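Local coordinates for cobalamin-binding protein (Desulfitobacterium hafniense, PDB 4JGI), which binds methylcobalamin and probably serves as the corrinoid-carrying, methyl-transferring component of a putative O-demethylase system, at residues Ser12-Gly17 against Ile64-Ile69; Arg89-Leu94 against Gly117-Asp122; Val144-Val149 against Leu173-Gly178. All coordinates share one frame; numbering follows the deposited sequence.

Contact 1. Residues Ser12-Gly17 against Ile64-Ile69; sequences SDLDEG and IFAGEI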
loop_
_atom_site.group_PDB
_atom_site.type_symbol
_atom_site.label_atom_id
_atom_site.label_comp_id
_atom_site.label_asym_id
_atom_site.label_seq_id
_atom_site.Cartn_x
_atom_site.Cartn_y
_atom_site.Cartn_z
ATOM N N SER A 12 -4.450 15.169 3.526
ATOM C CA SER A 12 -5.407 14.656 4.481
ATOM C C SER A 12 -6.832 15.096 4.176
ATOM O O SER A 12 -7.767 14.254 4.302
ATOM C CB SER A 12 -5.017 15.107 5.893
ATOM O OG SER A 12 -5.946 14.630 6.836
ATOM N N ASP A 13 -6.993 16.385 3.787
ATOM C CA ASP A 13 -8.279 16.947 3.486
ATOM C C ASP A 13 -8.784 16.561 2.072
ATOM O O ASP A 13 -9.921 16.948 1.680
ATOM C CB ASP A 13 -8.171 18.509 3.512
ATOM C CG ASP A 13 -8.003 19.052 4.911
ATOM O OD1 ASP A 13 -8.261 18.364 5.898
ATOM O OD2 ASP A 13 -7.608 20.239 5.030
ATOM N N LEU A 14 -7.937 15.907 1.283
ATOM C CA LEU A 14 -8.271 15.533 -0.111
ATOM C C LEU A 14 -8.610 16.797 -0.929
ATOM O O LEU A 14 -9.560 16.734 -1.777
ATOM C CB LEU A 14 -9.386 14.512 -0.171
ATOM C CG LEU A 14 -9.057 13.192 0.517
ATOM C CD1 LEU A 14 -10.231 12.206 0.518
ATOM C CD2 LEU A 14 -7.822 12.611 -0.091
ATOM N N ASP A 15 -7.826 17.880 -0.674
ATOM C CA ASP A 15 -8.098 19.260 -1.195
ATOM C C ASP A 15 -7.258 19.404 -2.469
ATOM O O ASP A 15 -6.085 19.833 -2.417
ATOM C CB ASP A 15 -7.818 20.364 -0.196
ATOM C CG ASP A 15 -8.112 21.782 -0.737
ATOM O OD1 ASP A 15 -8.351 21.996 -1.949
ATOM O OD2 ASP A 15 -8.034 22.717 0.085
ATOM N N GLU A 16 -7.877 19.082 -3.617
ATOM C CA GLU A 16 -7.161 19.103 -4.844
ATOM C C GLU A 16 -6.667 20.482 -5.239
ATOM O O GLU A 16 -5.623 20.598 -5.916
ATOM C CB GLU A 16 -7.987 18.468 -5.965
ATOM C CG GLU A 16 -7.936 17.007 -5.877
ATOM C CD GLU A 16 -8.382 16.420 -7.176
ATOM O OE1 GLU A 16 -9.649 16.327 -7.374
ATOM O OE2 GLU A 16 -7.438 16.141 -7.991
ATOM N N GLY A 17 -7.392 21.521 -4.835
ATOM C CA GLY A 17 -6.924 22.897 -5.122
ATOM C C GLY A 17 -5.593 23.126 -4.445
ATOM O O GLY A 17 -4.628 23.567 -5.069
ATOM N N ILE A 64 -10.577 5.477 -2.176
ATOM C CA ILE A 64 -10.363 5.428 -3.580
ATOM C C ILE A 64 -9.776 6.750 -4.085
ATOM O O ILE A 64 -8.778 6.804 -4.823
ATOM C CB ILE A 64 -11.696 5.080 -4.253
ATOM C CG1 ILE A 64 -12.133 3.682 -3.829
ATOM C CG2 ILE A 64 -11.553 5.207 -5.801
ATOM C CD1 ILE A 64 -13.515 3.320 -4.280
ATOM N N PHE A 65 -10.406 7.844 -3.657
ATOM C CA PHE A 65 -9.965 9.175 -4.023
ATOM C C PHE A 65 -8.520 9.462 -3.650
ATOM O O PHE A 65 -7.757 9.962 -4.480
ATOM C CB PHE A 65 -10.836 10.285 -3.465
ATOM C CG PHE A 65 -12.335 10.199 -3.786
ATOM C CD1 PHE A 65 -12.873 9.461 -4.833
ATOM C CD2 PHE A 65 -13.198 10.874 -2.977
ATOM C CE1 PHE A 65 -14.231 9.408 -5.015
ATOM C CE2 PHE A 65 -14.534 10.824 -3.142
ATOM C CZ PHE A 65 -15.061 10.047 -4.146
ATOM N N ALA A 66 -8.145 9.058 -2.431
ATOM C CA ALA A 66 -6.837 9.358 -1.976
ATOM C C ALA A 66 -5.776 8.766 -2.835
ATOM O O ALA A 66 -4.738 9.412 -3.123
ATOM C CB ALA A 66 -6.667 8.895 -0.525
ATOM N N GLY A 67 -5.938 7.487 -3.199
ATOM C CA GLY A 67 -4.971 6.893 -4.060
ATOM C C GLY A 67 -4.778 7.563 -5.424
ATOM O O GLY A 67 -3.672 7.755 -5.920
ATOM N N GLU A 68 -5.922 7.900 -6.024
ATOM C CA GLU A 68 -5.903 8.560 -7.304
ATOM C C GLU A 68 -5.319 9.957 -7.221
ATOM O O GLU A 68 -4.563 10.371 -8.094
ATOM C CB GLU A 68 -7.293 8.627 -7.912
ATOM C CG GLU A 68 -7.930 7.247 -8.103
ATOM C CD GLU A 68 -7.188 6.190 -8.895
ATOM O OE1 GLU A 68 -6.332 6.513 -9.700
ATOM O OE2 GLU A 68 -7.432 5.000 -8.644
ATOM N N ILE A 69 -5.615 10.647 -6.126
ATOM C CA ILE A 69 -5.076 12.007 -5.917
ATOM C C ILE A 69 -3.562 11.977 -5.676
ATOM O O ILE A 69 -2.751 12.721 -6.269
ATOM C CB ILE A 69 -5.800 12.710 -4.752
ATOM C CG1 ILE A 69 -7.238 13.096 -5.196
ATOM C CG2 ILE A 69 -5.061 13.939 -4.207
ATOM C CD1 ILE A 69 -8.117 13.534 -4.071
#
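Leu14 sets the end of its side chain against helix 60-77, where CD2 lies 3.9 Å from both CA and CB of Ala66. The same methyl also meets CD1 of Ile69 at 4.1 Å, while the other branch, CD1, only brushes CB of Phe65. Glu16 approaches about one helical turn further along helix 60-77, at Ile69: its aliphatic CG rests 3.9 Å from Ile69 CD1, and the two side chains cross obliquely, the carboxylate end passing Ile69 CG1. Ile69 can serve both neighbours because CG1 stands anti to its carbonyl carbon (chi1 -72°), carrying CD1 out between Leu14 and Glu16. Cutting Ile69 back to an alanine is likely to leave Leu14 CD2 and the methylene part of Glu16 without their shared apolar partner and to open a gap between the turn and the helix. The contact belongs to the helical N-terminal B12-binding domain. Leu14, at positive phi, ends helix 4-12 in a Schellman motif, and Asp15 follows as N-cap of helix 16-29, its OD1 accepting from Ala18 N. Behind this first shell, Met11 touches both Ala66 and Ile69, and Val49 of helix 32-54 packs on Leu14 and Ala66. Arg52 from that same helix holds the turn by a salt bridge to Asp13.

Contact 2. Residues Arg89-Leu94 against Gly117-Asp122; sequences RAKIVL and GFEVFD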
loop_
_atom_site.group_PDB
_atom_site.type_symbol
_atom_site.label_atom_id
_atom_site.label_comp_id
_atom_site.label_asym_id
_atom_site.label_seq_id
_atom_site.Cartn_x
_atom_site.Cartn_y
_atom_site.Cartn_z
ATOM N N ARG A 89 12.889 0.969 -6.715
ATOM C CA ARG A 89 11.643 0.844 -5.936
ATOM C C ARG A 89 11.549 -0.463 -5.133
ATOM O O ARG A 89 11.918 -1.542 -5.686
ATOM C CB ARG A 89 10.472 0.870 -6.923
ATOM C CG ARG A 89 10.321 2.227 -7.582
ATOM C CD ARG A 89 9.166 2.159 -8.576
ATOM N NE ARG A 89 9.475 1.204 -9.634
ATOM C CZ ARG A 89 8.627 0.786 -10.579
ATOM N NH1 ARG A 89 7.357 1.192 -10.617
ATOM N NH2 ARG A 89 9.055 -0.083 -11.492
ATOM N N ALA A 90 10.973 -0.411 -3.906
ATOM C CA ALA A 90 10.714 -1.668 -3.200
ATOM C C ALA A 90 9.573 -2.401 -3.914
ATOM O O ALA A 90 8.752 -1.782 -4.571
ATOM C CB ALA A 90 10.353 -1.434 -1.784
ATOM N N LYS A 91 9.602 -3.702 -3.835
ATOM C CA LYS A 91 8.709 -4.548 -4.603
ATOM C C LYS A 91 7.740 -5.242 -3.685
ATOM O O LYS A 91 8.094 -5.706 -2.628
ATOM C CB LYS A 91 9.485 -5.575 -5.380
ATOM C CG LYS A 91 10.413 -5.090 -6.470
ATOM C CD LYS A 91 11.216 -6.298 -7.026
ATOM C CE LYS A 91 12.551 -5.847 -7.570
ATOM N NZ LYS A 91 12.358 -4.980 -8.752
ATOM N N ILE A 92 6.476 -5.295 -4.110
ATOM C CA ILE A 92 5.420 -5.995 -3.442
ATOM C C ILE A 92 4.760 -6.991 -4.370
ATOM O O ILE A 92 4.431 -6.627 -5.518
ATOM C CB ILE A 92 4.284 -5.076 -2.973
ATOM C CG1 ILE A 92 4.810 -3.995 -2.067
ATOM C CG2 ILE A 92 3.242 -5.892 -2.239
ATOM C CD1 ILE A 92 3.803 -2.990 -1.561
ATOM N N VAL A 93 4.659 -8.276 -3.960
ATOM C CA VAL A 93 3.874 -9.239 -4.692
ATOM C C VAL A 93 2.539 -9.290 -3.968
ATOM O O VAL A 93 2.497 -9.516 -2.743
ATOM C CB VAL A 93 4.555 -10.632 -4.745
ATOM C CG1 VAL A 93 3.584 -11.680 -5.227
ATOM C CG2 VAL A 93 5.799 -10.604 -5.612
ATOM N N LEU A 94 1.466 -9.053 -4.695
ATOM C CA LEU A 94 0.117 -8.811 -4.137
ATOM C C LEU A 94 -0.879 -9.763 -4.737
ATOM O O LEU A 94 -0.889 -9.923 -5.938
ATOM C CB LEU A 94 -0.269 -7.355 -4.429
ATOM C CG LEU A 94 -1.633 -6.843 -3.958
ATOM C CD1 LEU A 94 -1.727 -6.930 -2.419
ATOM C CD2 LEU A 94 -1.871 -5.393 -4.410
ATOM N N GLY A 117 5.326 4.781 -4.532
ATOM C CA GLY A 117 6.606 4.399 -5.097
ATOM C C GLY A 117 6.968 2.951 -5.026
ATOM O O GLY A 117 8.137 2.606 -5.281
ATOM N N PHE A 118 5.992 2.069 -4.749
ATOM C CA PHE A 118 6.322 0.655 -4.776
ATOM C C PHE A 118 6.121 0.094 -6.180
ATOM O O PHE A 118 5.187 0.515 -6.894
ATOM C CB PHE A 118 5.460 -0.159 -3.823
ATOM C CG PHE A 118 5.697 0.085 -2.351
ATOM C CD1 PHE A 118 5.041 1.097 -1.689
ATOM C CD2 PHE A 118 6.643 -0.650 -1.653
ATOM C CE1 PHE A 118 5.269 1.357 -0.365
ATOM C CE2 PHE A 118 6.878 -0.360 -0.289
ATOM C CZ PHE A 118 6.220 0.663 0.323
ATOM N N GLU A 119 6.902 -0.898 -6.576
ATOM C CA GLU A 119 6.634 -1.706 -7.781
ATOM C C GLU A 119 5.758 -2.878 -7.337
ATOM O O GLU A 119 6.171 -3.664 -6.451
ATOM C CB GLU A 119 7.900 -2.218 -8.384
ATOM C CG GLU A 119 7.636 -3.107 -9.595
ATOM C CD GLU A 119 8.890 -3.474 -10.383
ATOM O OE1 GLU A 119 9.979 -3.519 -9.770
ATOM O OE2 GLU A 119 8.742 -3.799 -11.611
ATOM N N VAL A 120 4.516 -2.931 -7.820
ATOM C CA VAL A 120 3.566 -3.849 -7.347
ATOM C C VAL A 120 3.323 -4.889 -8.463
ATOM O O VAL A 120 2.944 -4.534 -9.617
ATOM C CB VAL A 120 2.273 -3.141 -6.916
ATOM C CG1 VAL A 120 1.238 -4.163 -6.505
ATOM C CG2 VAL A 120 2.534 -2.098 -5.795
ATOM N N PHE A 121 3.517 -6.141 -8.119
ATOM C CA PHE A 121 3.189 -7.285 -8.979
ATOM C C PHE A 121 1.831 -7.854 -8.520
ATOM O O PHE A 121 1.750 -8.616 -7.540
ATOM C CB PHE A 121 4.256 -8.330 -8.952
ATOM C CG PHE A 121 5.616 -7.823 -9.321
ATOM C CD1 PHE A 121 6.458 -7.227 -8.409
ATOM C CD2 PHE A 121 6.060 -7.937 -10.662
ATOM C CE1 PHE A 121 7.697 -6.733 -8.763
ATOM C CE2 PHE A 121 7.303 -7.421 -11.039
ATOM C CZ PHE A 121 8.124 -6.839 -10.064
ATOM N N ASP A 122 0.770 -7.381 -9.189
ATOM C CA ASP A 122 -0.567 -7.816 -8.900
ATOM C C ASP A 122 -0.938 -9.085 -9.593
ATOM O O ASP A 122 -0.986 -9.112 -10.847
ATOM C CB ASP A 122 -1.536 -6.669 -9.208
ATOM C CG ASP A 122 -2.982 -7.052 -9.025
ATOM O OD1 ASP A 122 -3.286 -7.919 -8.180
ATOM O OD2 ASP A 122 -3.830 -6.359 -9.690
HETATM O O HOH W 1 10.325 2.040 -2.861
#
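The guanidinium of Arg89 lies flat over Glu119, whose CB sits 3.8 Å above the centre of one face. The Phe118 ring takes CD1 of Ile92 over a face, a CH-pi contact 4.0 Å from the centroid, and Ala90 CB touches the same ring at CD2. Phe121 is met at its edge instead, with Lys91 CG 3.9 Å from CE1 and the carbonyl O of Ile92 also near the ring plane. On the Ile92 face of the sheet, Leu94 CD2 packs against Val120 CG1.

Between these two layers of side chains, strands 91-94 and 119-122 run parallel at 17°, the first and last members of the beta-alpha-beta unit built round helix 104-115 in the Rossmann-like cobalamin domain. Ile92 is gripped through both backbone polar atoms: its N donates to Glu119 O, and its O accepts a nearly straight bond from Phe121 N (2.8 Å, 173° at the hydrogen). Glu119 N to Ala90 O and Leu94 N to Phe121 O extend the pairing. Asp122 turns its carboxylate to Arg110 and Lys106 of helix 104-115, and Leu94 touches the cobalamin.

Glu119 stretches out alongside Lys91 because its CG points directly away from the backbone N (chi1 177°), and OE1 receives NZ at 3.0 Å. Arg89 adds a long, purely electrostatic bridge, NH2 to OE2 at 3.7 Å, with the oxygen well out of the guanidinium plane. One carboxylate thus faces two positive charges, an arrangement likely to favour its ionised form, with Lys91 supplying the directed bond and Arg89 a cover of charge.

Contact 3. Residues Val144-Val149 against Leu173-Gly178; sequences VGLSGV and LKVIIG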
loop_
_atom_site.group_PDB
_atom_site.type_symbol
_atom_site.label_atom_id
_atom_site.label_comp_id
_atom_site.label_asym_id
_atom_site.label_seq_id
_atom_site.Cartn_x
_atom_site.Cartn_y
_atom_site.Cartn_z
ATOM N N VAL A 144 5.245 -9.392 0.643
ATOM C CA VAL A 144 4.139 -10.141 0.078
ATOM C C VAL A 144 2.869 -9.694 0.768
ATOM O O VAL A 144 2.802 -9.680 1.989
ATOM C CB VAL A 144 4.307 -11.639 0.250
ATOM C CG1 VAL A 144 3.087 -12.400 -0.324
ATOM C CG2 VAL A 144 5.543 -12.094 -0.482
ATOM N N GLY A 145 1.884 -9.225 -0.023
ATOM C CA GLY A 145 0.597 -8.774 0.518
ATOM C C GLY A 145 -0.505 -9.706 0.033
ATOM O O GLY A 145 -0.600 -10.002 -1.184
ATOM N N LEU A 146 -1.275 -10.190 0.976
ATOM C CA LEU A 146 -2.285 -11.178 0.765
ATOM C C LEU A 146 -3.650 -10.640 1.237
ATOM O O LEU A 146 -3.774 -10.143 2.364
ATOM C CB LEU A 146 -2.031 -12.473 1.513
ATOM C CG LEU A 146 -0.666 -13.114 1.251
ATOM C CD1 LEU A 146 -0.423 -14.306 2.179
ATOM C CD2 LEU A 146 -0.449 -13.476 -0.157
ATOM N N SER A 147 -4.642 -10.749 0.358
ATOM C CA SER A 147 -6.045 -10.360 0.615
ATOM C C SER A 147 -6.968 -11.573 0.683
ATOM O O SER A 147 -6.840 -12.458 -0.118
ATOM C CB SER A 147 -6.508 -9.351 -0.492
ATOM O OG SER A 147 -7.773 -8.729 -0.180
ATOM N N GLY A 148 -7.916 -11.496 1.582
ATOM C CA GLY A 148 -8.951 -12.490 1.625
ATOM C C GLY A 148 -9.985 -12.176 2.652
ATOM O O GLY A 148 -9.740 -11.433 3.614
ATOM N N VAL A 149 -11.136 -12.867 2.501
ATOM C CA VAL A 149 -12.208 -12.749 3.476
ATOM C C VAL A 149 -12.794 -14.097 3.893
ATOM O O VAL A 149 -12.996 -14.331 5.105
ATOM C CB VAL A 149 -13.351 -11.786 3.032
ATOM C CG1 VAL A 149 -13.693 -12.061 1.617
ATOM C CG2 VAL A 149 -14.610 -11.998 3.906
ATOM N N LEU A 173 11.616 -11.721 3.684
ATOM C CA LEU A 173 10.564 -10.795 3.257
ATOM C C LEU A 173 9.608 -10.556 4.406
ATOM O O LEU A 173 9.619 -11.239 5.413
ATOM C CB LEU A 173 9.848 -11.301 2.031
ATOM C CG LEU A 173 9.336 -12.725 2.132
ATOM C CD1 LEU A 173 7.989 -12.730 2.850
ATOM C CD2 LEU A 173 9.112 -13.267 0.737
ATOM N N LYS A 174 8.717 -9.579 4.236
ATOM C CA LYS A 174 7.710 -9.308 5.188
ATOM C C LYS A 174 6.368 -9.679 4.535
ATOM O O LYS A 174 6.199 -9.440 3.352
ATOM C CB LYS A 174 7.732 -7.813 5.466
ATOM C CG LYS A 174 8.991 -7.359 6.196
ATOM C CD LYS A 174 9.021 -7.881 7.596
ATOM C CE LYS A 174 10.295 -7.394 8.319
ATOM N NZ LYS A 174 10.144 -7.814 9.713
ATOM N N VAL A 175 5.449 -10.182 5.320
ATOM C CA VAL A 175 4.102 -10.580 4.896
ATOM C C VAL A 175 3.086 -9.690 5.576
ATOM O O VAL A 175 3.035 -9.607 6.791
ATOM C CB VAL A 175 3.762 -12.017 5.212
ATOM C CG1 VAL A 175 2.370 -12.368 4.742
ATOM C CG2 VAL A 175 4.796 -12.938 4.504
ATOM N N ILE A 176 2.263 -9.002 4.766
ATOM C CA ILE A 176 1.148 -8.191 5.281
ATOM C C ILE A 176 -0.157 -8.793 4.740
ATOM O O ILE A 176 -0.231 -9.135 3.562
ATOM C CB ILE A 176 1.321 -6.695 4.979
ATOM C CG1 ILE A 176 0.212 -5.890 5.669
ATOM C CG2 ILE A 176 1.320 -6.399 3.489
ATOM C CD1 ILE A 176 0.465 -4.401 5.607
ATOM N N ILE A 177 -1.162 -8.883 5.609
ATOM C CA ILE A 177 -2.463 -9.382 5.210
ATOM C C ILE A 177 -3.501 -8.261 5.390
ATOM O O ILE A 177 -3.385 -7.374 6.236
ATOM C CB ILE A 177 -2.887 -10.666 5.952
ATOM C CG1 ILE A 177 -3.061 -10.356 7.468
ATOM C CG2 ILE A 177 -1.815 -11.734 5.662
ATOM C CD1 ILE A 177 -3.611 -11.517 8.233
ATOM N N GLY A 178 -4.535 -8.389 4.556
ATOM C CA GLY A 178 -5.684 -7.500 4.625
ATOM C C GLY A 178 -6.912 -8.201 4.141
ATOM O O GLY A 178 -6.890 -9.304 3.626
#
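Two neighbouring parallel strands of the central sheet, 144-147 and 174-178, meet in a buried contact that leads up to the cobalamin pocket. They are joined by helix 151-166 as a beta-alpha-beta unit of the Rossmann-like B12-binding fold, and their directions differ by 20°. The backbone does most of the holding. Val144 N donates to Lys174 O and Val144 O accepts from Ile176 N at 2.9 Å. Leu146 repeats the scheme, its N reaching Ile176 O and its O taking Gly178 N. CA-H...O contacts fill in between, among them Gly145 CA to Ile176 O at 3.2 Å.

On the face carrying Val144 and Leu146, the packing is apolar. Val144 CG2 meets CD2 of Leu173 at 3.9 Å as the two side chains cross; Leu173 reaches it with CG lodged between its backbone N and carbonyl carbon (chi1 52°). Leu146 CD1 approaches Val175 CG1 at 4.3 Å, and its CB faces Ile177 CG2. Helix 129-139 covers Val144, Leu146 and Leu173, and Met157 of helix 151-166 touches Leu146 and Ile177. On the other face Ile176 lays CG2 3.9 Å from Gly145 CA, close against a residue that has no side chain, and the same side chain touches Ile205 and Trp209 of helix 199-209.

Toward the ligand, Ser147 OG hydrogen-bonds N3B of the bound methylcobalamin, and the chain stays paired one residue past the strand's end: Gly148 N donates to Gly178 O at 3.2 Å, lying in the plane of that carbonyl.

How the contacts relate
Contact 1 is a surface contact in the helical domain, held by apolar side chains and the aliphatic part of a glutamate between a turn and a helix, whereas contacts 2 and 3 belong to the parallel sheet of the cobalamin domain and rest on backbone hydrogen bonds. Contacts 2 and 3 are neighbours: strands 91-96 and 143-147 lie side by side, and Val93 O is 2.8 Å from Gly145 N, a probable hydrogen bond. Contact 2, partly buried, reaches the outermost strand 119-122 and adds a charged cluster, while the side chains that meet in buried contact 3 are apolar. Leu94 and Ser147 bring both to the cofactor; contact 1 lies about 22 Å from contact 2, centre to centre.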